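Local coordinates for protein pantothenate synthetase (Francisella tularensis subsp. tularensis, PDB 3N8H) that probably joins pantoate to beta-alanine at the expense of ATP, by way of a pantoyl-adenylate intermediate, to make pantothenate, at residues Ile118-Gly121 / Lys122-Gly126; Gly126-Ser129 / Gly130-Thr133; Tyr154-Val157 / Met158-Gln162. All coordinates share one frame; numbering follows the deposited sequence.

Contact 1: Ile118-Gly121 / Lys122-Gly126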
ATOM      1  N   ILE A 118      -9.296  17.406  -3.919  1.00 35.32           N
ATOM      2  CA  ILE A 118     -10.036  18.607  -3.535  1.00 36.39           C
ATOM      3  C   ILE A 118      -9.974  18.851  -2.034  1.00 38.02           C
ATOM      4  O   ILE A 118      -9.476  18.003  -1.277  1.00 38.17           O
ATOM      5  CB  ILE A 118     -11.512  18.496  -3.955  1.00 39.65           C
ATOM      6  CG1 ILE A 118     -12.135  17.219  -3.368  1.00 40.69           C
ATOM      7  CG2 ILE A 118     -11.642  18.539  -5.519  1.00 37.70           C
ATOM      8  CD1 ILE A 118     -13.663  17.145  -3.449  1.00 42.19           C
ATOM      9  N   LEU A 119     -10.473  20.020  -1.616  1.00 36.61           N
ATOM     10  CA  LEU A 119     -10.610  20.342  -0.207  1.00 34.59           C
ATOM     11  C   LEU A 119      -9.329  20.030   0.547  1.00 31.83           C
ATOM     12  O   LEU A 119      -8.268  20.566   0.230  1.00 34.46           O
ATOM     13  CB  LEU A 119     -11.801  19.571   0.380  1.00 35.30           C
ATOM     14  CG  LEU A 119     -13.126  19.906  -0.332  1.00 43.28           C
ATOM     15  CD1 LEU A 119     -14.268  18.925   0.007  1.00 47.46           C
ATOM     16  CD2 LEU A 119     -13.534  21.349  -0.040  1.00 36.75           C
ATOM     17  N   GLU A 120      -9.414  19.147   1.537  1.00 28.91           N
ATOM     18  CA  GLU A 120      -8.249  18.874   2.362  1.00 34.72           C
ATOM     19  C   GLU A 120      -7.032  18.360   1.543  1.00 43.23           C
ATOM     20  O   GLU A 120      -5.865  18.749   1.770  1.00 30.77           O
ATOM     21  CB  GLU A 120      -8.661  17.918   3.455  1.00 35.71           C
ATOM     22  CG  GLU A 120      -7.919  18.073   4.739  1.00 56.89           C
ATOM     23  CD  GLU A 120      -8.089  19.419   5.443  1.00 39.57           C
ATOM     24  OE1 GLU A 120      -8.808  20.357   4.996  1.00 33.68           O
ATOM     25  OE2 GLU A 120      -7.457  19.508   6.491  1.00 39.22           O
ATOM     26  N   GLY A 121      -7.299  17.530   0.547  1.00 41.96           N
ATOM     27  CA  GLY A 121      -6.224  17.009  -0.281  1.00 44.94           C
ATOM     28  C   GLY A 121      -5.440  18.088  -1.018  1.00 45.58           C
ATOM     29  O   GLY A 121      -4.222  17.989  -1.204  1.00 40.02           O
ATOM     30  N   LYS A 122      -6.137  19.132  -1.441  1.00 40.21           N
ATOM     31  CA  LYS A 122      -5.508  20.201  -2.214  1.00 44.85           C
ATOM     32  C   LYS A 122      -4.822  21.169  -1.256  1.00 40.74           C
ATOM     33  O   LYS A 122      -3.729  21.685  -1.515  1.00 33.60           O
ATOM     34  CB  LYS A 122      -6.569  20.946  -3.038  1.00 47.59           C
ATOM     35  CG  LYS A 122      -6.012  22.061  -3.891  1.00 54.12           C
ATOM     36  CD  LYS A 122      -7.116  22.768  -4.656  1.00 58.78           C
ATOM     37  CE  LYS A 122      -6.942  22.575  -6.150  1.00 66.57           C
ATOM     38  NZ  LYS A 122      -7.857  23.440  -6.940  1.00 70.32           N
ATOM     39  N   SER A 123      -5.507  21.394  -0.141  1.00 43.52           N
ATOM     40  CA  SER A 123      -5.062  22.274   0.925  1.00 45.56           C
ATOM     41  C   SER A 123      -3.829  21.687   1.626  1.00 40.82           C
ATOM     42  O   SER A 123      -2.942  22.424   2.061  1.00 40.02           O
ATOM     43  CB  SER A 123      -6.218  22.467   1.916  1.00 42.13           C
ATOM     44  OG  SER A 123      -6.050  23.613   2.706  1.00 48.09           O
ATOM     45  N   ARG A 124      -3.763  20.365   1.733  1.00 32.57           N
ATOM     46  CA  ARG A 124      -2.619  19.728   2.402  1.00 37.04           C
ATOM     47  C   ARG A 124      -1.891  18.748   1.476  1.00 46.06           C
ATOM     48  O   ARG A 124      -2.100  17.530   1.539  1.00 37.04           O
ATOM     49  CB  ARG A 124      -3.038  19.022   3.691  1.00 33.83           C
ATOM     50  CG  ARG A 124      -3.854  19.894   4.657  1.00 36.08           C
ATOM     51  CD  ARG A 124      -4.158  19.121   5.944  1.00 34.40           C
ATOM     52  NE  ARG A 124      -2.940  18.751   6.663  1.00 35.19           N
ATOM     53  CZ  ARG A 124      -2.918  18.058   7.793  1.00 36.02           C
ATOM     54  NH1 ARG A 124      -4.063  17.663   8.343  1.00 31.08           N
ATOM     55  NH2 ARG A 124      -1.748  17.781   8.383  1.00 32.42           N
ATOM     56  N   PRO A 125      -1.044  19.280   0.595  1.00 45.19           N
ATOM     57  CA  PRO A 125      -0.420  18.379  -0.357  1.00 45.72           C
ATOM     58  C   PRO A 125       0.369  17.290   0.368  1.00 46.16           C
ATOM     59  O   PRO A 125       1.176  17.594   1.259  1.00 39.24           O
ATOM     60  CB  PRO A 125       0.519  19.300  -1.142  1.00 56.03           C
ATOM     61  CG  PRO A 125      -0.136  20.658  -1.056  1.00 59.51           C
ATOM     62  CD  PRO A 125      -0.802  20.701   0.290  1.00 52.27           C
ATOM     63  N   GLY A 126       0.130  16.028   0.003  1.00 38.88           N
ATOM     64  CA  GLY A 126       0.923  14.930   0.537  1.00 38.68           C
ATOM     65  C   GLY A 126       0.426  14.435   1.890  1.00 32.67           C
ATOM     66  O   GLY A 126       0.903  13.414   2.410  1.00 35.40           O
TER
HETATM   67  O   HOH W   1      -7.054  17.210   7.633  1.00 32.39           O
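The carboxylate of Glu120 and the guanidinium of Arg124 stand with their planes 90° apart, OE2 of Glu120 lying at the guanidinium edge, near its plane. Glu120 lies in the short helix 120-123, which packs on the three-stranded antiparallel sheet 230-257, and Arg124, the first residue after it, lines the pocket that holds proline. The charged atoms stop short of a salt bridge: OE2 of Glu120 is 4.3 Å from NH1 of Arg124. A water in the guanidinium plane closes the gap, donating to Glu120 OE2 at 2.6 Å and accepting from Arg124 NH1 at 3.1 Å. Each group also has partners elsewhere: Glu120 forms a salt bridge with Arg251 and a hydrogen bond to Tyr233, while Arg124 donates NE to Asn65 and, weakly, NH1 to the bound proline. The two side chains run side by side in the same direction, Glu120 bending at chi2 and Arg124 at chi3. In the backbone of the same two residues, Arg124 N donates to Glu120 O at 2.7 Å, where the chain leaves helical geometry. One residue back along the chain, Ser123 N donates to O of the N-cap residue Leu119 with an N-H...O angle of 163°. Along the paired side chains, the Arg124 CD methylene lies 3.4 Å from Glu120 OE2.

Contact 2: Gly126-Ser129 / Gly130-Thr133. With PRO (proline), chain C.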
ATOM      1  N   GLY A 126       0.130  16.028   0.003  1.00 38.88           N
ATOM      2  CA  GLY A 126       0.923  14.930   0.537  1.00 38.68           C
ATOM      3  C   GLY A 126       0.426  14.435   1.890  1.00 32.67           C
ATOM      4  O   GLY A 126       0.903  13.414   2.410  1.00 35.40           O
ATOM      5  N   HIS A 127      -0.551  15.132   2.459  1.00 28.97           N
ATOM      6  CA  HIS A 127      -1.173  14.663   3.705  1.00 31.92           C
ATOM      7  C   HIS A 127      -1.867  13.288   3.533  1.00 36.73           C
ATOM      8  O   HIS A 127      -1.684  12.402   4.354  1.00 33.59           O
ATOM      9  CB  HIS A 127      -2.187  15.683   4.227  1.00 32.44           C
ATOM     10  CG  HIS A 127      -3.075  15.151   5.309  1.00 33.14           C
ATOM     11  ND1 HIS A 127      -2.618  14.877   6.583  1.00 32.86           N
ATOM     12  CD2 HIS A 127      -4.396  14.831   5.308  1.00 34.12           C
ATOM     13  CE1 HIS A 127      -3.615  14.414   7.320  1.00 36.29           C
ATOM     14  NE2 HIS A 127      -4.703  14.366   6.570  1.00 31.12           N
ATOM     15  N   PHE A 128      -2.656  13.117   2.473  1.00 25.80           N
ATOM     16  CA  PHE A 128      -3.487  11.906   2.343  1.00 32.07           C
ATOM     17  C   PHE A 128      -2.621  10.682   2.072  1.00 34.27           C
ATOM     18  O   PHE A 128      -2.967   9.558   2.474  1.00 39.08           O
ATOM     19  CB  PHE A 128      -4.578  12.072   1.250  1.00 32.73           C
ATOM     20  CG  PHE A 128      -5.811  12.847   1.709  1.00 35.27           C
ATOM     21  CD1 PHE A 128      -6.227  12.804   3.035  1.00 31.84           C
ATOM     22  CD2 PHE A 128      -6.564  13.588   0.801  1.00 36.99           C
ATOM     23  CE1 PHE A 128      -7.361  13.494   3.468  1.00 33.50           C
ATOM     24  CE2 PHE A 128      -7.698  14.276   1.223  1.00 43.27           C
ATOM     25  CZ  PHE A 128      -8.092  14.230   2.563  1.00 37.63           C
ATOM     26  N   SER A 129      -1.485  10.898   1.404  1.00 33.69           N
ATOM     27  CA  SER A 129      -0.548   9.810   1.148  1.00 29.10           C
ATOM     28  C   SER A 129       0.020   9.326   2.485  1.00 32.50           C
ATOM     29  O   SER A 129       0.070   8.128   2.747  1.00 31.08           O
ATOM     30  CB  SER A 129       0.561  10.242   0.185  1.00 37.51           C
ATOM     31  OG  SER A 129       1.569   9.251   0.063  1.00 36.98           O
ATOM     32  N   GLY A 130       0.424  10.262   3.341  1.00 29.91           N
ATOM     33  CA  GLY A 130       0.943   9.908   4.655  1.00 34.38           C
ATOM     34  C   GLY A 130      -0.042   9.135   5.514  1.00 31.82           C
ATOM     35  O   GLY A 130       0.322   8.150   6.167  1.00 32.90           O
HETATM   36  N   MSE A 131      -1.286   9.603   5.504  1.00 26.78           N
HETATM   37  CA  MSE A 131      -2.391   9.089   6.310  1.00 32.43           C
HETATM   38  C   MSE A 131      -2.739   7.656   5.894  1.00 25.84           C
HETATM   39  O   MSE A 131      -2.836   6.750   6.724  1.00 28.40           O
HETATM   40  CB  MSE A 131      -3.610   9.998   6.082  1.00 32.75           C
HETATM   41  CG  MSE A 131      -4.840   9.693   6.870  1.00 28.42           C
HETATM   42 SE   MSE A 131      -5.899   8.241   6.054  0.71 39.41          SE
HETATM   43  CE  MSE A 131      -6.628   9.335   4.549  1.00 27.17           C
ATOM     44  N   LEU A 132      -2.921   7.467   4.601  1.00 24.13           N
ATOM     45  CA  LEU A 132      -3.237   6.147   4.033  1.00 30.31           C
ATOM     46  C   LEU A 132      -2.137   5.099   4.270  1.00 34.65           C
ATOM     47  O   LEU A 132      -2.429   3.932   4.517  1.00 33.60           O
ATOM     48  CB  LEU A 132      -3.495   6.284   2.533  1.00 31.41           C
ATOM     49  CG  LEU A 132      -4.836   6.952   2.223  1.00 31.02           C
ATOM     50  CD1 LEU A 132      -4.964   7.253   0.720  1.00 34.08           C
ATOM     51  CD2 LEU A 132      -5.995   6.057   2.727  1.00 32.90           C
ATOM     52  N   THR A 133      -0.875   5.516   4.183  1.00 35.36           N
ATOM     53  CA  THR A 133       0.247   4.608   4.401  1.00 38.40           C
ATOM     54  C   THR A 133       0.297   4.132   5.873  1.00 31.25           C
ATOM     55  O   THR A 133       0.389   2.932   6.156  1.00 32.71           O
ATOM     56  CB  THR A 133       1.595   5.281   4.016  1.00 32.88           C
ATOM     57  OG1 THR A 133       1.547   5.700   2.636  1.00 32.94           O
ATOM     58  CG2 THR A 133       2.749   4.309   4.203  1.00 37.38           C
TER
HETATM   59  N   PRO C 271      -6.087  14.523  12.119  1.00 51.27           N
HETATM   60  CA  PRO C 271      -5.042  14.083  11.199  1.00 45.52           C
HETATM   61  C   PRO C 271      -4.024  15.202  10.974  1.00 41.94           C
HETATM   62  O   PRO C 271      -4.261  16.333  11.417  1.00 37.97           O
HETATM   63  CB  PRO C 271      -5.819  13.797   9.913  1.00 46.90           C
HETATM   64  CG  PRO C 271      -7.170  13.379  10.393  1.00 56.84           C
HETATM   65  CD  PRO C 271      -7.438  14.187  11.638  1.00 48.68           C
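Ser129 O is gripped twice by Thr133, by the hydroxyl OG1 at 2.8 Å and by the backbone N at 3.1 Å. The two donors reach it from opposite faces of the carbonyl plane, OG1 tilted 32° and N tilted 25° from it. With chi1 at -58°, Thr133 carries OG1 beside its own backbone N, which brings the hydroxyl back to the carbonyl one turn earlier. The same hydroxyl also bonds to Ile109 N, and Ser129 OG to Ile109 O, tying this first part of helix 127-142 to strand 107-111. The helical bonding continues with Leu132 N to Phe128 O and Met131 N to His127 O. On the face toward helix 154-166, the selenomethionine Met131 and Phe128 lie side by side; after bends at chi2 and chi3, the Met131 methyl CE comes 3.8 Å from Phe128 CD1, oblique to the ring. His127 serves the pocket: the CB of bound proline meets its ring edge in plane, 3.5 Å from CE1, while ND1 is hydrogen-bonded to Gln63 O. That bond probably restrains the ring's rotation, so His127 meets the ligand through an oriented edge, by van der Waals contact at CE1.

Contact 3: Tyr154-Val157 / Met158-Gln162. With PRO (proline), chain C.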
ATOM      1  N   TYR A 154     -14.022  13.847   6.912  1.00 32.39           N
ATOM      2  CA  TYR A 154     -14.897  13.177   5.938  1.00 41.73           C
ATOM      3  C   TYR A 154     -14.167  12.481   4.794  1.00 37.38           C
ATOM      4  O   TYR A 154     -14.488  11.327   4.409  1.00 29.69           O
ATOM      5  CB  TYR A 154     -15.876  14.183   5.332  1.00 37.26           C
ATOM      6  CG  TYR A 154     -17.086  13.523   4.731  1.00 41.34           C
ATOM      7  CD1 TYR A 154     -18.153  13.132   5.536  1.00 44.62           C
ATOM      8  CD2 TYR A 154     -17.165  13.285   3.357  1.00 44.14           C
ATOM      9  CE1 TYR A 154     -19.276  12.528   4.993  1.00 54.79           C
ATOM     10  CE2 TYR A 154     -18.290  12.673   2.798  1.00 54.86           C
ATOM     11  CZ  TYR A 154     -19.341  12.299   3.625  1.00 59.84           C
ATOM     12  OH  TYR A 154     -20.462  11.694   3.099  1.00 60.71           O
ATOM     13  N   GLN A 155     -13.224  13.204   4.207  1.00 31.13           N
ATOM     14  CA  GLN A 155     -12.445  12.648   3.097  1.00 35.69           C
ATOM     15  C   GLN A 155     -11.588  11.459   3.566  1.00 34.36           C
ATOM     16  O   GLN A 155     -11.502  10.421   2.892  1.00 32.05           O
ATOM     17  CB  GLN A 155     -11.579  13.730   2.500  1.00 30.37           C
ATOM     18  CG  GLN A 155     -12.364  14.720   1.656  1.00 35.78           C
ATOM     19  CD  GLN A 155     -11.510  15.928   1.290  1.00 40.37           C
ATOM     20  OE1 GLN A 155     -11.280  16.827   2.117  1.00 35.38           O
ATOM     21  NE2 GLN A 155     -11.008  15.937   0.058  1.00 37.66           N
ATOM     22  N   GLN A 156     -10.975  11.629   4.735  1.00 30.64           N
ATOM     23  CA  GLN A 156     -10.279  10.539   5.423  1.00 25.46           C
ATOM     24  C   GLN A 156     -11.145   9.267   5.488  1.00 32.15           C
ATOM     25  O   GLN A 156     -10.678   8.177   5.158  1.00 33.17           O
ATOM     26  CB  GLN A 156      -9.917  10.968   6.853  1.00 24.49           C
ATOM     27  CG  GLN A 156      -9.264   9.850   7.647  1.00 34.53           C
ATOM     28  CD  GLN A 156      -8.492  10.355   8.820  1.00 38.40           C
ATOM     29  OE1 GLN A 156      -7.344  10.786   8.685  1.00 37.76           O
ATOM     30  NE2 GLN A 156      -9.119  10.326   9.987  1.00 28.35           N
ATOM     31  N   VAL A 157     -12.391   9.395   5.948  1.00 34.82           N
ATOM     32  CA  VAL A 157     -13.282   8.226   6.006  1.00 28.00           C
ATOM     33  C   VAL A 157     -13.434   7.544   4.640  1.00 28.16           C
ATOM     34  O   VAL A 157     -13.248   6.323   4.524  1.00 36.14           O
ATOM     35  CB  VAL A 157     -14.685   8.602   6.527  1.00 30.48           C
ATOM     36  CG1 VAL A 157     -15.654   7.451   6.299  1.00 29.55           C
ATOM     37  CG2 VAL A 157     -14.641   8.959   8.000  1.00 34.33           C
HETATM   38  N   MSE A 158     -13.773   8.333   3.613  1.00 25.68           N
HETATM   39  CA  MSE A 158     -13.987   7.820   2.254  1.00 26.11           C
HETATM   40  C   MSE A 158     -12.735   7.133   1.735  1.00 29.88           C
HETATM   41  O   MSE A 158     -12.793   6.050   1.161  1.00 31.36           O
HETATM   42  CB  MSE A 158     -14.377   8.959   1.307  1.00 31.13           C
HETATM   43  CG  MSE A 158     -15.654   9.688   1.689  1.00 38.82           C
HETATM   44 SE   MSE A 158     -16.151  11.060   0.373  0.51 50.60          SE
HETATM   45  CE  MSE A 158     -16.231   9.968  -1.250  1.00 48.10           C
ATOM     46  N   LEU A 159     -11.596   7.770   1.951  1.00 30.04           N
ATOM     47  CA  LEU A 159     -10.326   7.220   1.532  1.00 31.38           C
ATOM     48  C   LEU A 159     -10.010   5.916   2.275  1.00 29.84           C
ATOM     49  O   LEU A 159      -9.517   4.952   1.682  1.00 29.11           O
ATOM     50  CB  LEU A 159      -9.207   8.253   1.755  1.00 29.04           C
ATOM     51  CG  LEU A 159      -9.213   9.451   0.829  1.00 36.56           C
ATOM     52  CD1 LEU A 159      -8.082  10.410   1.184  1.00 35.21           C
ATOM     53  CD2 LEU A 159      -9.098   8.950  -0.623  1.00 33.05           C
ATOM     54  N   ILE A 160     -10.308   5.865   3.571  1.00 25.67           N
ATOM     55  CA  ILE A 160     -10.001   4.647   4.300  1.00 31.00           C
ATOM     56  C   ILE A 160     -10.947   3.509   3.851  1.00 39.28           C
ATOM     57  O   ILE A 160     -10.557   2.342   3.829  1.00 36.63           O
ATOM     58  CB  ILE A 160     -10.010   4.878   5.845  1.00 29.58           C
ATOM     59  CG1 ILE A 160      -8.801   5.732   6.263  1.00 30.08           C
ATOM     60  CG2 ILE A 160     -10.025   3.543   6.617  1.00 27.66           C
ATOM     61  CD1 ILE A 160      -8.854   6.123   7.755  1.00 30.00           C
ATOM     62  N   LYS A 161     -12.173   3.850   3.461  1.00 30.08           N
ATOM     63  CA  LYS A 161     -13.110   2.813   2.996  1.00 34.70           C
ATOM     64  C   LYS A 161     -12.574   2.257   1.689  1.00 34.22           C
ATOM     65  O   LYS A 161     -12.661   1.053   1.434  1.00 36.36           O
ATOM     66  CB  LYS A 161     -14.542   3.352   2.824  1.00 32.20           C
ATOM     67  CG  LYS A 161     -15.267   3.723   4.128  1.00 37.93           C
ATOM     68  CD  LYS A 161     -16.656   4.333   3.848  1.00 37.63           C
ATOM     69  CE  LYS A 161     -17.559   4.342   5.094  1.00 36.36           C
ATOM     70  NZ  LYS A 161     -18.864   5.075   4.821  1.00 41.54           N
ATOM     71  N   GLN A 162     -11.975   3.128   0.873  1.00 34.92           N
ATOM     72  CA  GLN A 162     -11.433   2.677  -0.414  1.00 29.65           C
ATOM     73  C   GLN A 162     -10.186   1.799  -0.179  1.00 28.74           C
ATOM     74  O   GLN A 162     -10.027   0.756  -0.807  1.00 34.80           O
ATOM     75  CB  GLN A 162     -11.098   3.861  -1.320  1.00 34.99           C
ATOM     76  CG  GLN A 162     -10.635   3.450  -2.711  1.00 36.37           C
ATOM     77  CD  GLN A 162     -11.753   2.840  -3.532  1.00 42.07           C
ATOM     78  OE1 GLN A 162     -12.852   3.385  -3.588  1.00 43.27           O
ATOM     79  NE2 GLN A 162     -11.478   1.708  -4.174  1.00 37.27           N
TER
HETATM   80  N   PRO C 271      -6.087  14.523  12.119  1.00 51.27           N
HETATM   81  CA  PRO C 271      -5.042  14.083  11.199  1.00 45.52           C
HETATM   82  C   PRO C 271      -4.024  15.202  10.974  1.00 41.94           C
HETATM   83  O   PRO C 271      -4.261  16.333  11.417  1.00 37.97           O
HETATM   84  CB  PRO C 271      -5.819  13.797   9.913  1.00 46.90           C
HETATM   85  CG  PRO C 271      -7.170  13.379  10.393  1.00 56.84           C
HETATM   86  CD  PRO C 271      -7.438  14.187  11.638  1.00 48.68           C
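Selenomethionine Met158 starts with CB 3.6 Å from Gln155 O, and its CG passes 3.4 Å from Tyr154 O. Because chi1 of -60° sets CG beside the backbone N, the chain turns back toward the preceding helical turn. SE then reaches Tyr154, 3.6 Å from CE2 and 4.7 Å from the ring centroid. It lies 64° off the ring normal, an oblique Met-aromatic contact with selenium in place of sulfur. Tyr154 itself meets the ring of Phe242 with planes steeply inclined.

The other faces of helix 154-166, the helix of a beta-alpha-beta unit between strands 146-150 and 172-176, carry different pairs. Val157 and Lys161 run alongside each other, with CG1 of the valine touching CE of the lysine, and Val157 also packs on Leu149 and Val175 of the two strands. Gln156 and Ile160 lie side by side as well, CG of the glutamine 3.8 Å from CD1 of the isoleucine. Ile160 rests on the same strands, while Gln156 turns to the pocket. Its chain is extended beyond CG, placing OE1 3.1 Å from CG of the bound proline, a close contact with a carbon, not a hydrogen bond; OE1 is hydrogen-bonded instead to a glycerol, probably from the crystallisation liquor, and AMP touches the residue. Beneath these side chains, Ile160 N donates to Gln156 O at 2.8 Å, as the regular helix requires. With its methylenes against Ile160, Gln156 extends a polar amide to the ligands, consistent with its predicted role in binding pantoate.

How the contacts relate
Each of the three contacts supplies one residue to the proline pocket. Contact 1 runs directly into contact 2 at Gly126, and their centres lie about 10 Å apart; Phe128 CE2 packs 3.3 Å from Gly121 N. Contact 3, with its centre about 14 Å from that of contact 1 and about 11 Å from that of contact 2, is joined to the first through Gln155, whose NE2 lies 2.9 Å from Ile118 O in a probable hydrogen bond. It meets the second largely by apolar packing, Phe128 CG lying 3.4 Å from Leu159 CD1, with Met131 CG also 3.3 Å from Gln156 OE1. Arg124, His127 and Gln156 converge on the bound proline, which is also hydrogen-bonded to Arg190.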